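Malate synthase (Haloferax volcanii, PDB 3OYZ) catalyses the magnesium-dependent Claisen condensation of acetyl-CoA with glyoxylate and the hydrolysis of the malyl-CoA intermediate, giving malate and CoA in the glyoxylate cycle. Local coordinates at residues Val124-Lys132 / Ala162-Glu172. Sequence-based numbering, arbitrary orientation.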
ATOM      1  N   VAL A 124      -9.349 -17.843   5.601  1.00 28.58           N
ATOM      2  CA  VAL A 124     -10.388 -17.075   6.286  1.00 30.77           C
ATOM      3  C   VAL A 124     -10.836 -15.951   5.283  1.00 28.03           C
ATOM      4  O   VAL A 124     -10.123 -15.645   4.310  1.00 28.39           O
ATOM      5  CB  VAL A 124      -9.899 -16.570   7.651  1.00 29.85           C
ATOM      6  CG1 VAL A 124      -9.610 -17.762   8.673  1.00 32.82           C
ATOM      7  CG2 VAL A 124      -8.685 -15.640   7.496  1.00 29.47           C
ATOM      8  N   GLY A 125     -12.026 -15.407   5.478  1.00 30.34           N
ATOM      9  CA  GLY A 125     -12.567 -14.352   4.603  1.00 31.45           C
ATOM     10  C   GLY A 125     -12.702 -13.082   5.425  1.00 31.11           C
ATOM     11  O   GLY A 125     -11.726 -12.710   6.091  1.00 28.49           O
ATOM     12  N   GLY A 126     -13.893 -12.458   5.418  1.00 30.58           N
ATOM     13  CA  GLY A 126     -14.140 -11.249   6.243  1.00 29.26           C
ATOM     14  C   GLY A 126     -14.257 -11.574   7.713  1.00 31.14           C
ATOM     15  O   GLY A 126     -14.256 -12.769   8.111  1.00 29.16           O
ATOM     16  N   ILE A 127     -14.369 -10.536   8.542  1.00 29.17           N
ATOM     17  CA  ILE A 127     -14.320 -10.782   9.980  1.00 27.47           C
ATOM     18  C   ILE A 127     -15.447 -11.707  10.464  1.00 29.15           C
ATOM     19  O   ILE A 127     -15.269 -12.463  11.429  1.00 28.66           O
ATOM     20  CB  ILE A 127     -14.294  -9.408  10.707  1.00 29.82           C
ATOM     21  CG1 ILE A 127     -13.892  -9.651  12.178  1.00 32.21           C
ATOM     22  CG2 ILE A 127     -15.712  -8.721  10.616  1.00 27.10           C
ATOM     23  CD1 ILE A 127     -12.335  -9.915  12.194  1.00 33.89           C
ATOM     24  N   ASP A 128     -16.589 -11.778   9.765  1.00 27.29           N
ATOM     25  CA  ASP A 128     -17.635 -12.655  10.280  1.00 29.60           C
ATOM     26  C   ASP A 128     -17.242 -14.148  10.058  1.00 27.31           C
ATOM     27  O   ASP A 128     -17.610 -14.966  10.889  1.00 31.58           O
ATOM     28  CB  ASP A 128     -19.007 -12.364   9.622  1.00 28.97           C
ATOM     29  CG  ASP A 128     -19.651 -11.129  10.286  1.00 32.88           C
ATOM     30  OD1 ASP A 128     -19.099 -10.547  11.270  1.00 34.46           O
ATOM     31  OD2 ASP A 128     -20.744 -10.745   9.905  1.00 31.60           O
ATOM     32  N   ASP A 129     -16.445 -14.443   9.040  1.00 29.27           N
ATOM     33  CA  ASP A 129     -15.886 -15.831   8.873  1.00 27.20           C
ATOM     34  C   ASP A 129     -14.846 -16.104   9.983  1.00 29.74           C
ATOM     35  O   ASP A 129     -14.759 -17.231  10.511  1.00 28.39           O
ATOM     36  CB  ASP A 129     -15.131 -15.963   7.547  1.00 26.13           C
ATOM     37  CG  ASP A 129     -14.591 -17.409   7.295  1.00 33.44           C
ATOM     38  OD1 ASP A 129     -15.412 -18.375   7.361  1.00 34.16           O
ATOM     39  OD2 ASP A 129     -13.344 -17.550   7.173  1.00 32.12           O
ATOM     40  N   TRP A 130     -14.031 -15.118  10.367  1.00 27.04           N
ATOM     41  CA  TRP A 130     -13.143 -15.342  11.531  1.00 28.51           C
ATOM     42  C   TRP A 130     -13.909 -15.607  12.810  1.00 27.04           C
ATOM     43  O   TRP A 130     -13.468 -16.403  13.660  1.00 26.73           O
ATOM     44  CB  TRP A 130     -12.167 -14.158  11.844  1.00 27.37           C
ATOM     45  CG  TRP A 130     -11.282 -13.701  10.703  1.00 23.44           C
ATOM     46  CD1 TRP A 130     -11.529 -13.715   9.358  1.00 28.70           C
ATOM     47  CD2 TRP A 130     -10.053 -12.975  10.870  1.00 26.28           C
ATOM     48  NE1 TRP A 130     -10.525 -13.079   8.675  1.00 28.80           N
ATOM     49  CE2 TRP A 130      -9.625 -12.567   9.584  1.00 24.46           C
ATOM     50  CE3 TRP A 130      -9.326 -12.588  12.003  1.00 26.21           C
ATOM     51  CZ2 TRP A 130      -8.434 -11.853   9.361  1.00 27.03           C
ATOM     52  CZ3 TRP A 130      -8.128 -11.830  11.792  1.00 29.20           C
ATOM     53  CH2 TRP A 130      -7.693 -11.511  10.480  1.00 27.30           C
ATOM     54  N   LYS A 131     -15.079 -14.999  12.992  1.00 24.39           N
ATOM     55  CA  LYS A 131     -15.846 -15.230  14.213  1.00 23.56           C
ATOM     56  C   LYS A 131     -16.335 -16.697  14.100  1.00 25.82           C
ATOM     57  O   LYS A 131     -16.604 -17.315  15.117  1.00 26.29           O
ATOM     58  CB  LYS A 131     -17.082 -14.313  14.210  1.00 27.47           C
ATOM     59  CG  LYS A 131     -16.598 -12.844  14.454  1.00 27.58           C
ATOM     60  CD  LYS A 131     -17.813 -11.847  14.424  1.00 26.32           C
ATOM     61  CE  LYS A 131     -17.260 -10.385  14.531  1.00 30.75           C
ATOM     62  NZ  LYS A 131     -18.412  -9.533  14.059  1.00 29.26           N
ATOM     63  N   LYS A 132     -16.616 -17.212  12.915  1.00 24.47           N
ATOM     64  CA  LYS A 132     -17.110 -18.659  12.874  1.00 28.37           C
ATOM     65  C   LYS A 132     -15.985 -19.602  13.379  1.00 27.83           C
ATOM     66  O   LYS A 132     -16.270 -20.539  14.102  1.00 29.09           O
ATOM     67  CB  LYS A 132     -17.374 -19.068  11.422  1.00 24.69           C
ATOM     68  CG  LYS A 132     -18.628 -18.341  10.865  1.00 28.28           C
ATOM     69  CD  LYS A 132     -18.752 -18.585   9.361  1.00 32.36           C
ATOM     70  CE  LYS A 132     -19.991 -17.786   8.862  1.00 35.36           C
ATOM     71  NZ  LYS A 132     -20.155 -17.976   7.369  1.00 37.18           N
ATOM     72  N   ALA A 162      -9.699 -11.169   3.516  1.00 27.22           N
ATOM     73  CA  ALA A 162      -9.155 -11.301   4.845  1.00 26.08           C
ATOM     74  C   ALA A 162      -8.212 -10.117   5.013  1.00 24.15           C
ATOM     75  O   ALA A 162      -7.960  -9.734   6.152  1.00 28.52           O
ATOM     76  CB  ALA A 162      -8.280 -12.590   4.910  1.00 24.06           C
ATOM     77  N   GLU A 163      -7.536  -9.710   3.949  1.00 25.44           N
ATOM     78  CA  GLU A 163      -6.634  -8.546   4.046  1.00 28.91           C
ATOM     79  C   GLU A 163      -7.392  -7.320   4.521  1.00 28.29           C
ATOM     80  O   GLU A 163      -6.942  -6.598   5.430  1.00 29.41           O
ATOM     81  CB  GLU A 163      -5.972  -8.208   2.694  1.00 29.68           C
ATOM     82  CG  GLU A 163      -5.049  -6.973   2.714  1.00 29.15           C
ATOM     83  CD  GLU A 163      -4.501  -6.721   1.310  1.00 33.34           C
ATOM     84  OE1 GLU A 163      -4.855  -7.529   0.434  1.00 33.65           O
ATOM     85  OE2 GLU A 163      -3.764  -5.755   0.999  1.00 33.11           O
ATOM     86  N   LEU A 164      -8.549  -7.073   3.910  1.00 28.14           N
ATOM     87  CA  LEU A 164      -9.422  -5.959   4.402  1.00 27.33           C
ATOM     88  C   LEU A 164      -9.946  -6.179   5.829  1.00 30.11           C
ATOM     89  O   LEU A 164     -10.051  -5.203   6.612  1.00 28.89           O
ATOM     90  CB  LEU A 164     -10.634  -5.799   3.458  1.00 27.67           C
ATOM     91  CG  LEU A 164     -10.246  -5.255   2.068  1.00 26.52           C
ATOM     92  CD1 LEU A 164     -11.376  -5.348   1.043  1.00 28.90           C
ATOM     93  CD2 LEU A 164      -9.706  -3.828   2.160  1.00 26.73           C
ATOM     94  N   ALA A 165     -10.200  -7.452   6.190  1.00 26.95           N
ATOM     95  CA  ALA A 165     -10.753  -7.710   7.534  1.00 27.75           C
ATOM     96  C   ALA A 165      -9.751  -7.313   8.621  1.00 29.49           C
ATOM     97  O   ALA A 165     -10.131  -7.053   9.772  1.00 31.25           O
ATOM     98  CB  ALA A 165     -11.151  -9.200   7.772  1.00 27.87           C
ATOM     99  N   MET A 166      -8.481  -7.125   8.301  1.00 30.15           N
ATOM    100  CA  MET A 166      -7.520  -6.787   9.392  1.00 33.10           C
ATOM    101  C   MET A 166      -7.722  -5.321   9.810  1.00 36.01           C
ATOM    102  O   MET A 166      -7.338  -4.961  10.935  1.00 37.24           O
ATOM    103  CB  MET A 166      -6.051  -7.004   8.983  1.00 33.54           C
ATOM    104  CG  MET A 166      -5.662  -8.435   8.782  1.00 33.58           C
ATOM    105  SD  MET A 166      -3.909  -8.567   8.346  1.00 36.68           S
ATOM    106  CE  MET A 166      -3.873  -8.150   6.612  1.00 34.76           C
ATOM    107  N   GLY A 167      -8.409  -4.517   8.987  1.00 37.54           N
ATOM    108  CA  GLY A 167      -8.607  -3.067   9.249  1.00 36.38           C
ATOM    109  C   GLY A 167      -9.379  -2.748  10.535  1.00 40.65           C
ATOM    110  O   GLY A 167      -9.152  -1.699  11.164  1.00 40.99           O
ATOM    111  N   ASP A 168     -10.317  -3.595  10.972  1.00 35.05           N
ATOM    112  CA  ASP A 168     -11.127  -3.211  12.113  1.00 38.25           C
ATOM    113  C   ASP A 168     -11.028  -4.242  13.279  1.00 35.45           C
ATOM    114  O   ASP A 168     -11.951  -4.385  14.098  1.00 35.78           O
ATOM    115  CB  ASP A 168     -12.576  -2.963  11.665  1.00 40.98           C
ATOM    116  CG  ASP A 168     -13.395  -2.173  12.686  1.00 48.01           C
ATOM    117  OD1 ASP A 168     -12.808  -1.321  13.407  1.00 51.03           O
ATOM    118  OD2 ASP A 168     -14.606  -2.465  12.821  1.00 54.74           O
ATOM    119  N   LEU A 169      -9.906  -4.957  13.349  1.00 33.18           N
ATOM    120  CA  LEU A 169      -9.804  -6.113  14.191  1.00 32.20           C
ATOM    121  C   LEU A 169      -9.845  -5.676  15.620  1.00 32.80           C
ATOM    122  O   LEU A 169     -10.478  -6.338  16.443  1.00 29.79           O
ATOM    123  CB  LEU A 169      -8.451  -6.787  13.901  1.00 32.24           C
ATOM    124  CG  LEU A 169      -8.042  -8.210  14.167  1.00 39.12           C
ATOM    125  CD1 LEU A 169      -9.243  -9.070  13.864  1.00 33.86           C
ATOM    126  CD2 LEU A 169      -6.845  -8.533  13.267  1.00 34.06           C
ATOM    127  N   ARG A 170      -9.161  -4.575  15.951  1.00 31.13           N
ATOM    128  CA  ARG A 170      -9.167  -4.139  17.353  1.00 32.49           C
ATOM    129  C   ARG A 170     -10.560  -4.003  17.962  1.00 32.34           C
ATOM    130  O   ARG A 170     -10.832  -4.478  19.069  1.00 35.24           O
ATOM    131  CB  ARG A 170      -8.358  -2.812  17.514  1.00 32.18           C
ATOM    132  CG  ARG A 170      -8.323  -2.237  18.929  1.00 36.73           C
ATOM    133  CD  ARG A 170      -7.925  -0.701  18.883  1.00 48.08           C
ATOM    134  NE  ARG A 170      -9.070   0.034  18.282  1.00 47.46           N
ATOM    135  CZ  ARG A 170      -8.961   0.944  17.305  1.00 49.10           C
ATOM    136  NH1 ARG A 170      -7.753   1.291  16.900  1.00 46.76           N
ATOM    137  NH2 ARG A 170     -10.024   1.438  16.670  1.00 39.41           N
ATOM    138  N   ASP A 171     -11.468  -3.264  17.349  1.00 30.68           N
ATOM    139  CA  ASP A 171     -12.773  -3.194  17.937  1.00 31.31           C
ATOM    140  C   ASP A 171     -13.653  -4.471  17.763  1.00 32.16           C
ATOM    141  O   ASP A 171     -14.511  -4.696  18.573  1.00 34.47           O
ATOM    142  CB  ASP A 171     -13.463  -2.040  17.233  1.00 30.87           C
ATOM    143  CG  ASP A 171     -12.854  -0.647  17.682  1.00 39.69           C
ATOM    144  OD1 ASP A 171     -12.095  -0.540  18.670  1.00 41.06           O
ATOM    145  OD2 ASP A 171     -13.150   0.344  16.996  1.00 47.46           O
ATOM    146  N   GLU A 172     -13.518  -5.232  16.678  1.00 31.37           N
ATOM    147  CA  GLU A 172     -14.252  -6.506  16.576  1.00 31.36           C
ATOM    148  C   GLU A 172     -13.786  -7.465  17.678  1.00 29.50           C
ATOM    149  O   GLU A 172     -14.665  -8.042  18.346  1.00 31.50           O
ATOM    150  CB  GLU A 172     -13.949  -7.204  15.242  1.00 32.77           C
ATOM    151  CG  GLU A 172     -14.605  -6.398  14.066  1.00 35.93           C
ATOM    152  CD  GLU A 172     -16.119  -6.522  13.974  1.00 41.84           C
ATOM    153  OE1 GLU A 172     -16.877  -7.285  14.626  1.00 40.10           O
ATOM    154  OE2 GLU A 172     -16.635  -5.762  13.153  1.00 51.18           O
TER
HETATM  155  O   HOH W   1     -19.050  -7.287  12.483  1.00 61.23           O
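The indole of W130 overlaps L169 through its six-membered ring: CZ3 lies 3.6 Å from L169 CD1, the two side chains crossing at about a right angle, while CH2 touches CG of M166. Further round the ring, A165 CB sits 4.0 Å from W130 NE1, and the carbonyl oxygen of A162 comes to the ring edge. I127 reaches the ring from its own helix, CD1 lying over the rim of one face; with CG1 anti to the backbone N (chi1 -166°), that methyl also meets L169 CD1 at 3.6 Å. W130 NE1 donates a hydrogen bond to G125 O at 2.9 Å, the donor standing above the carbonyl plane, and A162 CA makes a CA-H...O contact with the same oxygen. Cut back to an alanine, W130 would probably leave L169 and M166 without their aromatic partner and G125 O without its indole donor. At the solvent side, extended K131 sets NZ 2.8 Å from E172 OE1 and 3.0 Å from D128 OD1; one water joins NZ to E172 OE2, and K175 is a second salt-bridge partner of E172. The indole also touches V155 and I157 of strand 152-157 and L183 of strand 183-188. The contact thus packs helix 127-143 against helices 160-165 and 169-174, neighbouring members of the helical layer that surrounds the parallel strands of the TIM barrel.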